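Local atomic coordinates of monovalent Na+/H+ antiporter subunit F (Dietzia sp. DQ12-45-1b, PDB entry 7D3U), a protein that is a small membrane subunit of the multi-subunit Mrp complex, in which it probably contributes to exchange of sodium ions for protons across the cell membrane. Residues I8-M22 with A34-L48. Sequence-based numbering, arbitrary orientation.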
# COMPACT_ATOMS: atom_id res chain seq x y z
N ILE D 8 42.85 22.38 14.50
CA ILE D 8 41.79 21.65 13.81
C ILE D 8 42.38 20.69 12.79
O ILE D 8 41.96 19.53 12.70
CB ILE D 8 40.81 22.63 13.15
CG1 ILE D 8 39.93 23.29 14.20
CG2 ILE D 8 39.94 21.92 12.13
CD1 ILE D 8 38.89 24.22 13.62
N VAL D 9 43.37 21.14 12.02
CA VAL D 9 43.98 20.27 11.03
C VAL D 9 44.71 19.12 11.71
O VAL D 9 44.68 17.98 11.24
CB VAL D 9 44.90 21.08 10.10
CG1 VAL D 9 45.88 20.17 9.39
CG2 VAL D 9 44.08 21.86 9.10
N LEU D 10 45.35 19.39 12.85
CA LEU D 10 46.05 18.33 13.56
C LEU D 10 45.08 17.30 14.13
O LEU D 10 45.32 16.09 14.03
CB LEU D 10 46.92 18.92 14.67
CG LEU D 10 48.19 19.63 14.21
CD1 LEU D 10 49.02 20.07 15.40
CD2 LEU D 10 48.99 18.74 13.27
N VAL D 11 43.97 17.76 14.71
CA VAL D 11 42.97 16.83 15.23
C VAL D 11 42.33 16.04 14.10
O VAL D 11 42.03 14.85 14.25
CB VAL D 11 41.92 17.58 16.07
CG1 VAL D 11 40.80 16.64 16.47
CG2 VAL D 11 42.57 18.16 17.31
N ALA D 12 42.13 16.67 12.93
CA ALA D 12 41.57 15.95 11.80
C ALA D 12 42.53 14.88 11.29
O ALA D 12 42.11 13.77 10.95
CB ALA D 12 41.22 16.92 10.68
N ILE D 13 43.83 15.19 11.24
CA ILE D 13 44.81 14.19 10.83
C ILE D 13 44.86 13.04 11.83
O ILE D 13 44.94 11.86 11.44
CB ILE D 13 46.19 14.85 10.65
CG1 ILE D 13 46.21 15.70 9.38
CG2 ILE D 13 47.29 13.80 10.60
CD1 ILE D 13 47.57 16.28 9.07
N ALA D 14 44.81 13.36 13.12
CA ALA D 14 44.77 12.32 14.14
C ALA D 14 43.53 11.45 13.99
O ALA D 14 43.60 10.22 14.11
CB ALA D 14 44.81 12.95 15.53
N ALA D 15 42.38 12.07 13.71
CA ALA D 15 41.15 11.31 13.52
C ALA D 15 41.25 10.41 12.29
O ALA D 15 40.76 9.28 12.32
CB ALA D 15 39.97 12.28 13.39
N VAL D 16 41.88 10.90 11.23
CA VAL D 16 42.03 10.08 10.02
C VAL D 16 42.93 8.89 10.29
O VAL D 16 42.64 7.77 9.85
CB VAL D 16 42.54 10.95 8.86
CG1 VAL D 16 42.97 10.07 7.70
CG2 VAL D 16 41.47 11.91 8.41
N LEU D 17 44.03 9.09 11.01
CA LEU D 17 44.92 7.98 11.33
C LEU D 17 44.22 6.95 12.22
O LEU D 17 44.30 5.74 11.99
CB LEU D 17 46.19 8.50 12.00
CG LEU D 17 47.09 9.38 11.14
CD1 LEU D 17 48.29 9.86 11.94
CD2 LEU D 17 47.53 8.63 9.90
N SER D 18 43.51 7.43 13.25
CA SER D 18 42.80 6.50 14.12
C SER D 18 41.68 5.79 13.39
O SER D 18 41.37 4.64 13.70
CB SER D 18 42.27 7.24 15.34
OG SER D 18 41.54 6.37 16.18
N SER D 19 41.07 6.43 12.39
CA SER D 19 40.05 5.74 11.60
C SER D 19 40.68 4.72 10.66
O SER D 19 40.05 3.70 10.35
CB SER D 19 39.21 6.74 10.81
OG SER D 19 38.16 6.07 10.15
N TYR D 20 41.90 4.99 10.18
CA TYR D 20 42.63 3.95 9.46
C TYR D 20 42.85 2.74 10.35
O TYR D 20 42.70 1.59 9.91
CB TYR D 20 43.96 4.47 8.95
CG TYR D 20 44.98 3.37 8.75
CD1 TYR D 20 44.91 2.52 7.66
CD2 TYR D 20 46.00 3.17 9.67
CE1 TYR D 20 45.83 1.51 7.48
CE2 TYR D 20 46.92 2.16 9.50
CZ TYR D 20 46.84 1.33 8.41
OH TYR D 20 47.76 0.33 8.24
N ARG D 21 43.22 2.97 11.61
CA ARG D 21 43.33 1.86 12.55
C ARG D 21 41.98 1.17 12.74
O ARG D 21 41.91 -0.06 12.86
CB ARG D 21 43.88 2.35 13.89
CG ARG D 21 43.78 1.34 15.03
CD ARG D 21 44.43 0.01 14.68
NE ARG D 21 45.86 0.13 14.42
CZ ARG D 21 46.59 -0.82 13.86
NH1 ARG D 21 47.89 -0.64 13.65
NH2 ARG D 21 46.03 -1.97 13.49
N MET D 22 40.90 1.95 12.77
CA MET D 22 39.56 1.37 12.83
C MET D 22 39.31 0.43 11.66
O MET D 22 38.73 -0.65 11.84
CB MET D 22 38.51 2.48 12.83
CG MET D 22 37.11 1.98 12.56
SD MET D 22 35.87 3.19 13.00
CE MET D 22 35.93 3.03 14.78
N ALA D 34 39.62 2.66 18.70
CA ALA D 34 39.68 3.71 17.70
C ALA D 34 38.41 4.54 17.70
O ALA D 34 38.45 5.76 17.54
CB ALA D 34 39.94 3.11 16.32
N ALA D 35 37.26 3.89 17.91
CA ALA D 35 36.00 4.63 18.00
C ALA D 35 36.00 5.56 19.21
O ALA D 35 35.51 6.69 19.13
CB ALA D 35 34.82 3.66 18.08
N ASP D 36 36.55 5.10 20.33
CA ASP D 36 36.63 5.95 21.52
C ASP D 36 37.52 7.16 21.26
O ASP D 36 37.12 8.31 21.52
CB ASP D 36 37.16 5.13 22.70
CG ASP D 36 37.44 5.98 23.92
OD1 ASP D 36 36.50 6.25 24.69
OD2 ASP D 36 38.61 6.39 24.10
N LEU D 37 38.73 6.92 20.75
CA LEU D 37 39.63 8.03 20.43
C LEU D 37 38.98 8.98 19.44
O LEU D 37 39.17 10.20 19.54
CB LEU D 37 40.95 7.50 19.89
CG LEU D 37 42.13 8.47 19.75
CD1 LEU D 37 42.12 9.20 18.42
CD2 LEU D 37 42.15 9.45 20.91
N LEU D 38 38.20 8.46 18.49
CA LEU D 38 37.58 9.32 17.50
C LEU D 38 36.42 10.12 18.08
O LEU D 38 36.20 11.26 17.69
CB LEU D 38 37.12 8.48 16.31
CG LEU D 38 38.29 7.85 15.56
CD1 LEU D 38 37.82 6.91 14.48
CD2 LEU D 38 39.13 8.95 14.97
N PHE D 39 35.67 9.54 19.02
CA PHE D 39 34.64 10.32 19.70
C PHE D 39 35.26 11.47 20.47
O PHE D 39 34.75 12.60 20.45
CB PHE D 39 33.84 9.43 20.65
CG PHE D 39 33.12 8.30 19.97
CD1 PHE D 39 32.71 8.41 18.66
CD2 PHE D 39 32.87 7.12 20.65
CE1 PHE D 39 32.05 7.37 18.03
CE2 PHE D 39 32.21 6.08 20.03
CZ PHE D 39 31.81 6.20 18.72
N PHE D 40 36.39 11.22 21.13
CA PHE D 40 37.04 12.31 21.87
C PHE D 40 37.62 13.35 20.92
O PHE D 40 37.54 14.56 21.18
CB PHE D 40 38.10 11.74 22.81
CG PHE D 40 37.53 11.13 24.06
CD1 PHE D 40 36.84 9.93 24.01
CD2 PHE D 40 37.68 11.75 25.28
CE1 PHE D 40 36.31 9.37 25.15
CE2 PHE D 40 37.16 11.19 26.42
CZ PHE D 40 36.47 10.00 26.36
N ALA D 41 38.17 12.91 19.79
CA ALA D 41 38.64 13.85 18.78
C ALA D 41 37.49 14.66 18.19
O ALA D 41 37.67 15.83 17.84
CB ALA D 41 39.39 13.12 17.67
N PHE D 42 36.30 14.06 18.08
CA PHE D 42 35.15 14.80 17.58
C PHE D 42 34.66 15.83 18.59
O PHE D 42 34.21 16.91 18.20
CB PHE D 42 34.01 13.84 17.23
CG PHE D 42 34.04 13.38 15.80
CD1 PHE D 42 33.77 14.27 14.78
CD2 PHE D 42 34.33 12.07 15.48
CE1 PHE D 42 33.79 13.86 13.46
CE2 PHE D 42 34.35 11.65 14.17
CZ PHE D 42 34.08 12.55 13.16
N ILE D 43 34.75 15.52 19.89
CA ILE D 43 34.45 16.55 20.89
C ILE D 43 35.45 17.69 20.78
O ILE D 43 35.08 18.88 20.86
CB ILE D 43 34.44 15.93 22.30
CG1 ILE D 43 33.46 14.77 22.37
CG2 ILE D 43 34.08 16.98 23.33
CD1 ILE D 43 33.42 14.10 23.71
N ALA D 44 36.73 17.36 20.60
CA ALA D 44 37.74 18.40 20.41
C ALA D 44 37.44 19.25 19.18
O ALA D 44 37.59 20.48 19.21
CB ALA D 44 39.13 17.77 20.29
N LEU D 45 37.00 18.61 18.10
CA LEU D 45 36.67 19.35 16.89
C LEU D 45 35.44 20.22 17.10
O LEU D 45 35.37 21.33 16.56
CB LEU D 45 36.45 18.39 15.72
CG LEU D 45 37.67 18.15 14.85
CD1 LEU D 45 37.25 17.61 13.51
CD2 LEU D 45 38.47 19.43 14.68
N LEU D 46 34.46 19.74 17.87
CA LEU D 46 33.32 20.58 18.22
C LEU D 46 33.78 21.84 18.92
O LEU D 46 33.37 22.95 18.56
CB LEU D 46 32.36 19.80 19.11
CG LEU D 46 31.34 18.89 18.43
CD1 LEU D 46 30.40 18.27 19.45
CD2 LEU D 46 30.55 19.67 17.40
N ALA D 47 34.65 21.70 19.92
CA ALA D 47 35.15 22.86 20.65
C ALA D 47 35.89 23.82 19.73
O ALA D 47 35.63 25.03 19.72
CB ALA D 47 36.05 22.42 21.80
N LEU D 48 36.83 23.30 18.94
CA LEU D 48 37.65 24.16 18.10
C LEU D 48 36.82 24.84 17.01
O LEU D 48 37.07 26.00 16.68
CB LEU D 48 38.79 23.35 17.49
CG LEU D 48 39.81 22.83 18.50
CD1 LEU D 48 40.90 22.03 17.81
CD2 LEU D 48 40.40 23.98 19.29
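V11 and L38 interlock the two helices as knobs into holes, one from each partner, in the antiparallel helical hairpin of two predicted transmembrane helices, 2-23 and 30-52. The axes of the two segments approach to 8.9 Å at 161°, and the contact is mainly apolar. V11 enters the hole formed by A41, A44, L45 and L48; with chi1 at 173°, its CG1 lies anti to the backbone N and reaches L45 CG at 3.8 Å. Beside it, the side chains of I8 and L48 run alongside each other, pointing opposite ways, with I8 CG1 3.5 Å from L48 CB, whereas that of I8 lies roughly perpendicular to that of L45.

Toward the other end L38 fills the hole among A15, S18, S19 and M22: its CD2 meets A15 and S18, while L38 CD1 reaches S19 CA at 3.8 Å. A34, with only a methyl, faces M22, and the CA atoms of this pair are 5.4 Å apart.

The guanidinium of R21 leads away from the partner helix, and R21 NE donates a hydrogen bond to L29 O of subunit G. L38 and S19 also pack on subunit A; the hairpin thus meets both subunits. Bent at chi3 (-75°), the M22 chain lays its terminal methyl CE 3.5 Å from A35 CB.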